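Local coordinates for protein Beta2-bungarotoxin (PDB 1BUN) that forms the Kunitz-type subunit of a presynaptic snake-venom neurotoxin, disulfide-linked to a phospholipase A2 chain, and probably helps direct the toxin to neuronal potassium channels, at residues B[11-22]-B[34-43]; B[23-32]-B[48-59]. One frame throughout, in Å; residues are numbered along the deposited sequence.

Interaction 1 (B[11-22]-B[34-43]); sequences PDTKICQTVVRA and QFRYGGCNGN
Phe35 meets Pro11 and Thr13 with different parts of its ring: CB of Pro11 sits over one face, 3.4 Å from CE2 of Phe35, while CG2 of Thr13 comes up in plane at the edge. Tyr37 is met at its edge too: Val20 points the same way alongside it and brings CG1 to within 3.9 Å of CD2 of Tyr37. Arg36 points to the other face of the hairpin, and Val19 crosses it at about a right angle, with CG1 over the centre of the guanidinium.

Asp12 ties the two loops. With CG anti to the backbone N (chi1 177°), its carboxylate reaches across so that OD2 accepts from Gly42 N at 2.7 Å on the anti lone pair, in a clearly bent bond; OD1 takes Lys14 N at 3.0 Å, making an Asx turn. Both oxygens are thus gripped by backbone N-H groups. Further along, the Cys16–Cys40 disulfide (chi3 108°) pins the loop tips, and Cys16 N donates to Gly38 O at 3.0 Å. It corresponds to the disulfide-braced loop pair that faces the protease in inhibitory Kunitz relatives.

Behind the loops, Val20 and Ala22 each exchange two backbone hydrogen bonds with Tyr37 and Phe35 respectively. The loops extend from the open end of the antiparallel hairpin of strands 20-26 and 31-37. His46 stacks on Tyr37, and Tyr24 of strand 20-26 meets Phe35 edge-to-face.

Interaction 2 (B[23-32]-B[48-59]); sequences FYYKPSAKRC and KSDHLCRCECLE
Strand 23-26, which turns Phe23 and Tyr25 toward helix 50-57 and its flanking residues, runs in broadly the same direction as the helix, the two axes 37° apart and 8.1 Å at closest approach.

Phe23 packs at the start of the helix. The backbone N of Asp50 lies over the centre of its ring, 3.5 Å above the plane, and the carbonyl O of Lys48 approaches at the ring edge. In the middle, Cys32 and Cys53 are joined by a buried disulfide with SG atoms 2.0 Å apart and chi3 -87°; this bond welds strand 31-37 to the helix. Beside it, Asp50 OD1 comes up to CB of Cys32, while Asp50 OD2 forms a salt bridge with Arg54 NH1 at 3.1 Å, its hydrogen bond weak, along one side of the helix.

Tyr25 covers the last turn. Its CG stands anti to the backbone N (chi1 -177°), which lays the ring on Cys57: CG of Tyr25 is 3.5 Å from CB of Cys57, and Cys57 O lies over the ring centre. The Leu58 side chain crosses that of Tyr25 at about a right angle, bringing CD1 to 3.9 Å from CE1 of Tyr25. At the far end Tyr25 OH donates 2.7 Å to Glu59 OE2, on the anti side, somewhat out of the carboxylate plane. The bent Lys30 chain folds over the same Glu59 in a long salt bridge, and a water joins Lys30 NZ, Tyr25 OH and Glu59 N.

Helix 50-57 lies alongside the half of the hairpin of strands 20-26 and 31-37 that holds its turn, Cys57 is bonded on to Cys7 of the N-terminal region, and Cys55 carries the disulfide to the other protein chain.

Interactions 1 and 2 occupy opposite sides of the chain's centre, about 16 Å apart between their own centres, and divide the one hairpin of strands 20-26 and 31-37 between them. Their segments alternate along the sequence: 11-22, 23-32, 34-43, 48-59. Neighbouring pieces of the same strands thus serve first one contact and then the other. They meet where Phe35 and Pro11 of interaction 1 pack on Tyr24 of interaction 2, CD1 of Phe35 lying 3.4 Å from CD1 of Tyr24. Each holds one disulfide whole, so the small Kunitz fold is locked at the loop end and at the helix end, the latter facing the partner chain.

Interaction 1 (B[11-22]-B[34-43])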
loop_
_atom_site.group_PDB
_atom_site.type_symbol
_atom_site.label_atom_id
_atom_site.label_comp_id
_atom_site.label_asym_id
_atom_site.label_seq_id
_atom_site.Cartn_x
_atom_site.Cartn_y
_atom_site.Cartn_z
ATOM N N PRO B 11 -6.531 7.330 24.443
ATOM C CA PRO B 11 -5.922 8.495 23.816
ATOM C C PRO B 11 -5.183 9.328 24.852
ATOM O O PRO B 11 -5.717 9.590 25.929
ATOM C CB PRO B 11 -7.145 9.236 23.253
ATOM C CG PRO B 11 -8.207 8.929 24.241
ATOM C CD PRO B 11 -8.002 7.444 24.381
ATOM N N ASP B 12 -3.981 9.779 24.512
ATOM C CA ASP B 12 -3.179 10.570 25.430
ATOM C C ASP B 12 -3.610 12.047 25.434
ATOM O O ASP B 12 -3.232 12.834 24.555
ATOM C CB ASP B 12 -1.684 10.366 25.089
ATOM C CG ASP B 12 -0.754 11.193 25.942
ATOM O OD1 ASP B 12 -1.224 12.045 26.719
ATOM O OD2 ASP B 12 0.473 11.006 25.833
ATOM N N THR B 13 -4.406 12.409 26.440
ATOM C CA THR B 13 -4.899 13.772 26.591
ATOM C C THR B 13 -4.003 14.707 27.428
ATOM O O THR B 13 -4.413 15.843 27.691
ATOM C CB THR B 13 -6.286 13.805 27.258
ATOM O OG1 THR B 13 -6.253 13.041 28.473
ATOM C CG2 THR B 13 -7.346 13.286 26.351
ATOM N N LYS B 14 -2.824 14.256 27.873
ATOM C CA LYS B 14 -1.962 15.119 28.696
ATOM C C LYS B 14 -1.522 16.302 27.879
ATOM O O LYS B 14 -1.672 16.275 26.655
ATOM C CB LYS B 14 -0.771 14.352 29.268
ATOM C CG LYS B 14 -1.221 13.273 30.251
ATOM C CD LYS B 14 -0.108 12.568 30.961
ATOM C CE LYS B 14 -0.721 11.563 31.956
ATOM N NZ LYS B 14 -1.607 12.189 33.032
ATOM N N ILE B 15 -1.061 17.363 28.537
ATOM C CA ILE B 15 -0.647 18.573 27.821
ATOM C C ILE B 15 0.845 18.787 27.700
ATOM O O ILE B 15 1.548 18.887 28.694
ATOM C CB ILE B 15 -1.299 19.845 28.436
ATOM C CG1 ILE B 15 -2.808 19.596 28.569
ATOM C CG2 ILE B 15 -1.041 21.102 27.548
ATOM C CD1 ILE B 15 -3.621 20.786 29.035
ATOM N N CYS B 16 1.339 18.827 26.471
ATOM C CA CYS B 16 2.750 19.073 26.242
ATOM C C CYS B 16 2.866 20.117 25.163
ATOM O O CYS B 16 3.942 20.402 24.710
ATOM C CB CYS B 16 3.480 17.805 25.807
ATOM S SG CYS B 16 3.358 16.432 26.996
ATOM N N GLN B 17 1.759 20.721 24.771
ATOM C CA GLN B 17 1.774 21.734 23.722
ATOM C C GLN B 17 0.385 22.341 23.685
ATOM O O GLN B 17 -0.461 21.977 24.495
ATOM C CB GLN B 17 2.015 21.035 22.408
ATOM C CG GLN B 17 3.040 21.635 21.532
ATOM C CD GLN B 17 3.052 20.933 20.202
ATOM O OE1 GLN B 17 3.033 21.572 19.146
ATOM N NE2 GLN B 17 3.031 19.605 20.236
ATOM N N THR B 18 0.142 23.267 22.762
ATOM C CA THR B 18 -1.188 23.860 22.653
ATOM C C THR B 18 -1.985 22.714 22.073
ATOM O O THR B 18 -1.443 21.914 21.305
ATOM C CB THR B 18 -1.247 25.055 21.685
ATOM O OG1 THR B 18 -0.435 24.780 20.552
ATOM C CG2 THR B 18 -0.760 26.330 22.352
ATOM N N VAL B 19 -3.243 22.613 22.484
ATOM C CA VAL B 19 -4.129 21.549 22.073
ATOM C C VAL B 19 -4.570 21.642 20.635
ATOM O O VAL B 19 -4.751 22.735 20.100
ATOM C CB VAL B 19 -5.346 21.519 22.979
ATOM C CG1 VAL B 19 -6.409 20.558 22.442
ATOM C CG2 VAL B 19 -4.905 21.115 24.381
ATOM N N VAL B 20 -4.742 20.478 20.019
ATOM C CA VAL B 20 -5.179 20.383 18.637
ATOM C C VAL B 20 -6.262 19.292 18.556
ATOM O O VAL B 20 -6.390 18.447 19.450
ATOM C CB VAL B 20 -3.973 20.056 17.709
ATOM C CG1 VAL B 20 -3.538 18.610 17.889
ATOM C CG2 VAL B 20 -4.315 20.360 16.265
ATOM N N ARG B 21 -7.102 19.364 17.541
ATOM C CA ARG B 21 -8.154 18.367 17.375
ATOM C C ARG B 21 -7.657 17.166 16.557
ATOM O O ARG B 21 -7.139 17.317 15.443
ATOM C CB ARG B 21 -9.361 18.991 16.695
ATOM C CG ARG B 21 -9.819 20.270 17.391
ATOM C CD ARG B 21 -9.812 21.442 16.414
ATOM N NE ARG B 21 -8.478 21.669 15.868
ATOM C CZ ARG B 21 -7.706 22.693 16.213
ATOM N NH1 ARG B 21 -8.142 23.585 17.105
ATOM N NH2 ARG B 21 -6.507 22.831 15.657
ATOM N N ALA B 22 -7.763 15.984 17.139
ATOM C CA ALA B 22 -7.336 14.802 16.451
ATOM C C ALA B 22 -8.377 13.698 16.732
ATOM O O ALA B 22 -9.366 13.929 17.429
ATOM C CB ALA B 22 -5.919 14.409 16.901
ATOM N N GLN B 34 -13.486 12.266 17.684
ATOM C CA GLN B 34 -12.677 13.471 17.905
ATOM C C GLN B 34 -12.347 13.706 19.392
ATOM O O GLN B 34 -13.185 13.449 20.266
ATOM C CB GLN B 34 -13.394 14.697 17.346
ATOM C CG GLN B 34 -12.547 15.993 17.351
ATOM C CD GLN B 34 -13.230 17.165 16.611
ATOM O OE1 GLN B 34 -12.633 18.244 16.435
ATOM N NE2 GLN B 34 -14.486 16.957 16.186
ATOM N N PHE B 35 -11.120 14.158 19.672
ATOM C CA PHE B 35 -10.687 14.448 21.044
ATOM C C PHE B 35 -9.660 15.583 21.081
ATOM O O PHE B 35 -9.164 16.017 20.032
ATOM C CB PHE B 35 -10.161 13.196 21.762
ATOM C CG PHE B 35 -8.736 12.836 21.440
ATOM C CD1 PHE B 35 -8.344 12.530 20.155
ATOM C CD2 PHE B 35 -7.793 12.754 22.442
ATOM C CE1 PHE B 35 -7.021 12.141 19.878
ATOM C CE2 PHE B 35 -6.472 12.365 22.161
ATOM C CZ PHE B 35 -6.094 12.061 20.886
ATOM N N ARG B 36 -9.400 16.116 22.278
ATOM C CA ARG B 36 -8.442 17.203 22.432
ATOM C C ARG B 36 -7.064 16.581 22.616
ATOM O O ARG B 36 -6.766 16.051 23.681
ATOM C CB ARG B 36 -8.809 18.073 23.647
ATOM C CG ARG B 36 -10.129 18.854 23.532
ATOM C CD ARG B 36 -10.359 19.794 24.739
ATOM N NE ARG B 36 -10.016 21.187 24.414
ATOM C CZ ARG B 36 -9.115 21.922 25.073
ATOM N NH1 ARG B 36 -8.459 21.428 26.115
ATOM N NH2 ARG B 36 -8.783 23.120 24.623
ATOM N N TYR B 37 -6.262 16.557 21.558
ATOM C CA TYR B 37 -4.905 15.977 21.621
ATOM C C TYR B 37 -3.898 17.045 22.087
ATOM O O TYR B 37 -3.842 18.142 21.509
ATOM C CB TYR B 37 -4.480 15.438 20.243
ATOM C CG TYR B 37 -3.102 14.826 20.242
ATOM C CD1 TYR B 37 -2.797 13.765 21.095
ATOM C CD2 TYR B 37 -2.088 15.328 19.433
ATOM C CE1 TYR B 37 -1.527 13.225 21.155
ATOM C CE2 TYR B 37 -0.796 14.784 19.481
ATOM C CZ TYR B 37 -0.536 13.740 20.352
ATOM O OH TYR B 37 0.726 13.225 20.476
ATOM N N GLY B 38 -3.073 16.708 23.081
ATOM C CA GLY B 38 -2.114 17.654 23.611
ATOM C C GLY B 38 -0.671 17.541 23.172
ATOM O O GLY B 38 0.179 18.237 23.716
ATOM N N GLY B 39 -0.360 16.662 22.228
ATOM C CA GLY B 39 1.020 16.549 21.765
ATOM C C GLY B 39 2.078 15.828 22.606
ATOM O O GLY B 39 3.277 15.961 22.335
ATOM N N CYS B 40 1.656 15.040 23.591
ATOM C CA CYS B 40 2.587 14.312 24.455
ATOM C C CYS B 40 3.009 12.968 23.885
ATOM O O CYS B 40 3.901 12.305 24.430
ATOM C CB CYS B 40 1.953 14.090 25.814
ATOM S SG CYS B 40 1.530 15.656 26.614
ATOM N N ASN B 41 2.312 12.541 22.837
ATOM C CA ASN B 41 2.590 11.285 22.148
ATOM C C ASN B 41 2.904 10.062 23.026
ATOM O O ASN B 41 3.841 9.306 22.740
ATOM C CB ASN B 41 3.718 11.496 21.145
ATOM C CG ASN B 41 3.762 10.420 20.117
ATOM O OD1 ASN B 41 2.742 10.100 19.519
ATOM N ND2 ASN B 41 4.931 9.829 19.911
ATOM N N GLY B 42 2.130 9.871 24.090
ATOM C CA GLY B 42 2.342 8.746 24.981
ATOM C C GLY B 42 2.044 7.450 24.267
ATOM O O GLY B 42 2.367 6.373 24.768
ATOM N N ASN B 43 1.385 7.554 23.112
ATOM C CA ASN B 43 1.033 6.414 22.288
ATOM C C ASN B 43 0.575 7.022 20.991
ATOM O O ASN B 43 0.211 8.196 20.988
ATOM C CB ASN B 43 -0.060 5.538 22.934
ATOM C CG ASN B 43 -1.455 6.162 22.916
ATOM O OD1 ASN B 43 -1.796 6.970 22.060
ATOM N ND2 ASN B 43 -2.287 5.734 23.850
HETATM O O HOH W 1 -2.891 9.141 21.918
HETATM O O HOH W 2 -1.267 14.364 24.659
HETATM O O HOH W 3 -6.072 17.686 26.035
#

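Interaction 2 (B[23-32]-B[48-59])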
loop_
_atom_site.group_PDB
_atom_site.type_symbol
_atom_site.label_atom_id
_atom_site.label_comp_id
_atom_site.label_asym_id
_atom_site.label_seq_id
_atom_site.Cartn_x
_atom_site.Cartn_y
_atom_site.Cartn_z
ATOM N N PHE B 23 -8.228 12.548 16.087
ATOM C CA PHE B 23 -9.164 11.462 16.303
ATOM C C PHE B 23 -8.361 10.317 16.786
ATOM O O PHE B 23 -7.161 10.225 16.505
ATOM C CB PHE B 23 -9.884 11.059 15.032
ATOM C CG PHE B 23 -10.496 12.212 14.298
ATOM C CD1 PHE B 23 -9.701 13.171 13.708
ATOM C CD2 PHE B 23 -11.851 12.338 14.207
ATOM C CE1 PHE B 23 -10.259 14.233 13.048
ATOM C CE2 PHE B 23 -12.399 13.395 13.547
ATOM C CZ PHE B 23 -11.599 14.348 12.965
ATOM N N TYR B 24 -9.019 9.495 17.582
ATOM C CA TYR B 24 -8.421 8.328 18.155
ATOM C C TYR B 24 -9.430 7.227 17.955
ATOM O O TYR B 24 -10.609 7.507 17.723
ATOM C CB TYR B 24 -8.211 8.560 19.631
ATOM C CG TYR B 24 -9.467 8.607 20.450
ATOM C CD1 TYR B 24 -10.233 9.762 20.547
ATOM C CD2 TYR B 24 -9.814 7.534 21.237
ATOM C CE1 TYR B 24 -11.295 9.826 21.436
ATOM C CE2 TYR B 24 -10.854 7.585 22.106
ATOM C CZ TYR B 24 -11.588 8.723 22.217
ATOM O OH TYR B 24 -12.558 8.736 23.197
ATOM N N TYR B 25 -8.998 5.981 18.059
ATOM C CA TYR B 25 -9.928 4.889 17.870
ATOM C C TYR B 25 -10.525 4.442 19.190
ATOM O O TYR B 25 -9.813 4.297 20.187
ATOM C CB TYR B 25 -9.244 3.705 17.163
ATOM C CG TYR B 25 -10.179 2.558 16.865
ATOM C CD1 TYR B 25 -11.199 2.688 15.927
ATOM C CD2 TYR B 25 -10.067 1.357 17.553
ATOM C CE1 TYR B 25 -12.090 1.646 15.683
ATOM C CE2 TYR B 25 -10.945 0.325 17.316
ATOM C CZ TYR B 25 -11.947 0.473 16.385
ATOM O OH TYR B 25 -12.787 -0.585 16.147
ATOM N N LYS B 26 -11.842 4.283 19.210
ATOM C CA LYS B 26 -12.500 3.809 20.402
ATOM C C LYS B 26 -12.961 2.359 20.154
ATOM O O LYS B 26 -13.868 2.108 19.346
ATOM C CB LYS B 26 -13.687 4.693 20.776
ATOM C CG LYS B 26 -14.002 4.568 22.247
ATOM C CD LYS B 26 -15.328 5.166 22.685
ATOM C CE LYS B 26 -15.316 5.420 24.211
ATOM N NZ LYS B 26 -14.328 6.509 24.609
ATOM N N PRO B 27 -12.297 1.381 20.790
ATOM C CA PRO B 27 -12.682 -0.022 20.606
ATOM C C PRO B 27 -14.136 -0.322 20.953
ATOM O O PRO B 27 -14.819 -0.994 20.199
ATOM C CB PRO B 27 -11.702 -0.778 21.502
ATOM C CG PRO B 27 -11.155 0.256 22.438
ATOM C CD PRO B 27 -11.066 1.482 21.593
ATOM N N SER B 28 -14.643 0.259 22.030
ATOM C CA SER B 28 -16.024 0.039 22.454
ATOM C C SER B 28 -17.049 0.799 21.615
ATOM O O SER B 28 -18.137 1.124 22.103
ATOM C CB SER B 28 -16.176 0.481 23.900
ATOM O OG SER B 28 -14.903 0.548 24.519
ATOM N N ALA B 29 -16.709 1.108 20.368
ATOM C CA ALA B 29 -17.619 1.848 19.499
ATOM C C ALA B 29 -17.281 1.643 18.040
ATOM O O ALA B 29 -17.936 2.206 17.166
ATOM C CB ALA B 29 -17.581 3.343 19.838
ATOM N N LYS B 30 -16.239 0.851 17.798
ATOM C CA LYS B 30 -15.763 0.538 16.455
ATOM C C LYS B 30 -15.772 1.784 15.569
ATOM O O LYS B 30 -16.113 1.725 14.382
ATOM C CB LYS B 30 -16.609 -0.591 15.829
ATOM C CG LYS B 30 -16.757 -1.838 16.715
ATOM C CD LYS B 30 -15.442 -2.595 16.936
ATOM C CE LYS B 30 -15.198 -3.687 15.885
ATOM N NZ LYS B 30 -15.008 -3.177 14.487
ATOM N N ARG B 31 -15.366 2.903 16.148
ATOM C CA ARG B 31 -15.331 4.173 15.441
ATOM C C ARG B 31 -14.125 4.985 15.901
ATOM O O ARG B 31 -13.515 4.712 16.951
ATOM C CB ARG B 31 -16.551 5.011 15.813
ATOM C CG ARG B 31 -17.792 4.817 15.017
ATOM C CD ARG B 31 -18.864 5.785 15.524
ATOM N NE ARG B 31 -19.290 5.472 16.889
ATOM C CZ ARG B 31 -20.000 4.393 17.234
ATOM N NH1 ARG B 31 -20.383 3.512 16.317
ATOM N NH2 ARG B 31 -20.289 4.168 18.507
ATOM N N CYS B 32 -13.801 6.003 15.119
ATOM C CA CYS B 32 -12.753 6.928 15.478
ATOM C C CYS B 32 -13.558 8.105 15.992
ATOM O O CYS B 32 -14.623 8.398 15.459
ATOM C CB CYS B 32 -12.005 7.352 14.242
ATOM S SG CYS B 32 -10.977 6.006 13.658
ATOM N N LYS B 48 -4.459 12.856 12.455
ATOM C CA LYS B 48 -4.950 14.127 11.927
ATOM C C LYS B 48 -6.400 14.066 11.502
ATOM O O LYS B 48 -7.068 15.083 11.508
ATOM C CB LYS B 48 -4.191 14.575 10.679
ATOM C CG LYS B 48 -2.703 14.293 10.594
ATOM C CD LYS B 48 -2.227 14.530 9.140
ATOM C CE LYS B 48 -0.774 14.075 8.920
ATOM N NZ LYS B 48 -0.621 12.594 8.924
ATOM N N SER B 49 -6.882 12.911 11.058
ATOM C CA SER B 49 -8.268 12.834 10.620
ATOM C C SER B 49 -8.945 11.483 10.723
ATOM O O SER B 49 -8.292 10.465 10.935
ATOM C CB SER B 49 -8.399 13.370 9.195
ATOM O OG SER B 49 -7.688 12.574 8.264
ATOM N N ASP B 50 -10.270 11.504 10.621
ATOM C CA ASP B 50 -11.125 10.315 10.676
ATOM C C ASP B 50 -10.688 9.268 9.644
ATOM O O ASP B 50 -10.456 8.112 9.980
ATOM C CB ASP B 50 -12.585 10.722 10.395
ATOM C CG ASP B 50 -13.597 9.666 10.837
ATOM O OD1 ASP B 50 -13.303 8.893 11.765
ATOM O OD2 ASP B 50 -14.705 9.600 10.266
ATOM N N HIS B 51 -10.536 9.698 8.396
ATOM C CA HIS B 51 -10.134 8.826 7.300
ATOM C C HIS B 51 -8.847 8.085 7.627
ATOM O O HIS B 51 -8.771 6.870 7.478
ATOM C CB HIS B 51 -9.953 9.639 6.014
ATOM C CG HIS B 51 -9.998 8.811 4.771
ATOM N ND1 HIS B 51 -8.942 8.051 4.312
ATOM C CD2 HIS B 51 -11.023 8.578 3.909
ATOM C CE1 HIS B 51 -9.349 7.387 3.216
ATOM N NE2 HIS B 51 -10.606 7.671 2.925
ATOM N N LEU B 52 -7.835 8.831 8.045
ATOM C CA LEU B 52 -6.536 8.281 8.431
ATOM C C LEU B 52 -6.699 7.284 9.606
ATOM O O LEU B 52 -6.083 6.197 9.650
ATOM C CB LEU B 52 -5.618 9.436 8.849
ATOM C CG LEU B 52 -4.216 9.003 9.260
ATOM C CD1 LEU B 52 -3.516 8.400 8.048
ATOM C CD2 LEU B 52 -3.414 10.153 9.865
ATOM N N CYS B 53 -7.536 7.671 10.561
ATOM C CA CYS B 53 -7.803 6.852 11.725
ATOM C C CYS B 53 -8.526 5.552 11.361
ATOM O O CYS B 53 -8.140 4.493 11.857
ATOM C CB CYS B 53 -8.615 7.636 12.755
ATOM S SG CYS B 53 -9.123 6.624 14.163
ATOM N N ARG B 54 -9.544 5.600 10.500
ATOM C CA ARG B 54 -10.248 4.368 10.144
ATOM C C ARG B 54 -9.222 3.485 9.475
ATOM O O ARG B 54 -8.963 2.356 9.891
ATOM C CB ARG B 54 -11.373 4.624 9.156
ATOM C CG ARG B 54 -12.172 5.858 9.414
ATOM C CD ARG B 54 -13.493 5.757 8.744
ATOM N NE ARG B 54 -14.377 4.862 9.480
ATOM C CZ ARG B 54 -15.208 5.270 10.444
ATOM N NH1 ARG B 54 -15.258 6.570 10.784
ATOM N NH2 ARG B 54 -15.988 4.378 11.068
ATOM N N CYS B 55 -8.552 4.083 8.499
ATOM C CA CYS B 55 -7.513 3.430 7.727
ATOM C C CYS B 55 -6.566 2.618 8.587
ATOM O O CYS B 55 -6.255 1.475 8.262
ATOM C CB CYS B 55 -6.699 4.482 6.993
ATOM S SG CYS B 55 -5.602 3.778 5.739
ATOM N N GLU B 56 -6.122 3.223 9.685
ATOM C CA GLU B 56 -5.164 2.607 10.587
ATOM C C GLU B 56 -5.735 1.668 11.624
ATOM O O GLU B 56 -5.029 0.760 12.078
ATOM C CB GLU B 56 -4.374 3.690 11.337
ATOM C CG GLU B 56 -3.421 4.512 10.527
ATOM C CD GLU B 56 -2.028 3.937 10.514
ATOM O OE1 GLU B 56 -1.869 2.737 10.217
ATOM O OE2 GLU B 56 -1.077 4.691 10.777
ATOM N N CYS B 57 -7.003 1.866 11.981
ATOM C CA CYS B 57 -7.617 1.092 13.054
ATOM C C CYS B 57 -8.878 0.303 12.837
ATOM O O CYS B 57 -9.227 -0.521 13.691
ATOM C CB CYS B 57 -7.895 2.000 14.251
ATOM S SG CYS B 57 -6.458 2.882 14.869
ATOM N N LEU B 58 -9.617 0.592 11.783
ATOM C CA LEU B 58 -10.854 -0.140 11.579
ATOM C C LEU B 58 -10.604 -1.647 11.533
ATOM O O LEU B 58 -9.677 -2.121 10.882
ATOM C CB LEU B 58 -11.617 0.381 10.356
ATOM C CG LEU B 58 -13.065 0.832 10.626
ATOM C CD1 LEU B 58 -13.192 1.548 11.940
ATOM C CD2 LEU B 58 -13.537 1.732 9.509
ATOM N N GLU B 59 -11.347 -2.364 12.371
ATOM C CA GLU B 59 -11.250 -3.816 12.484
ATOM C C GLU B 59 -12.046 -4.510 11.387
ATOM O O GLU B 59 -13.259 -4.333 11.287
ATOM C CB GLU B 59 -11.775 -4.260 13.847
ATOM C CG GLU B 59 -11.101 -3.574 15.023
ATOM C CD GLU B 59 -11.737 -3.945 16.349
ATOM O OE1 GLU B 59 -11.928 -5.159 16.583
ATOM O OE2 GLU B 59 -12.074 -3.029 17.140
HETATM O O HOH W 4 -13.836 -1.161 13.372
#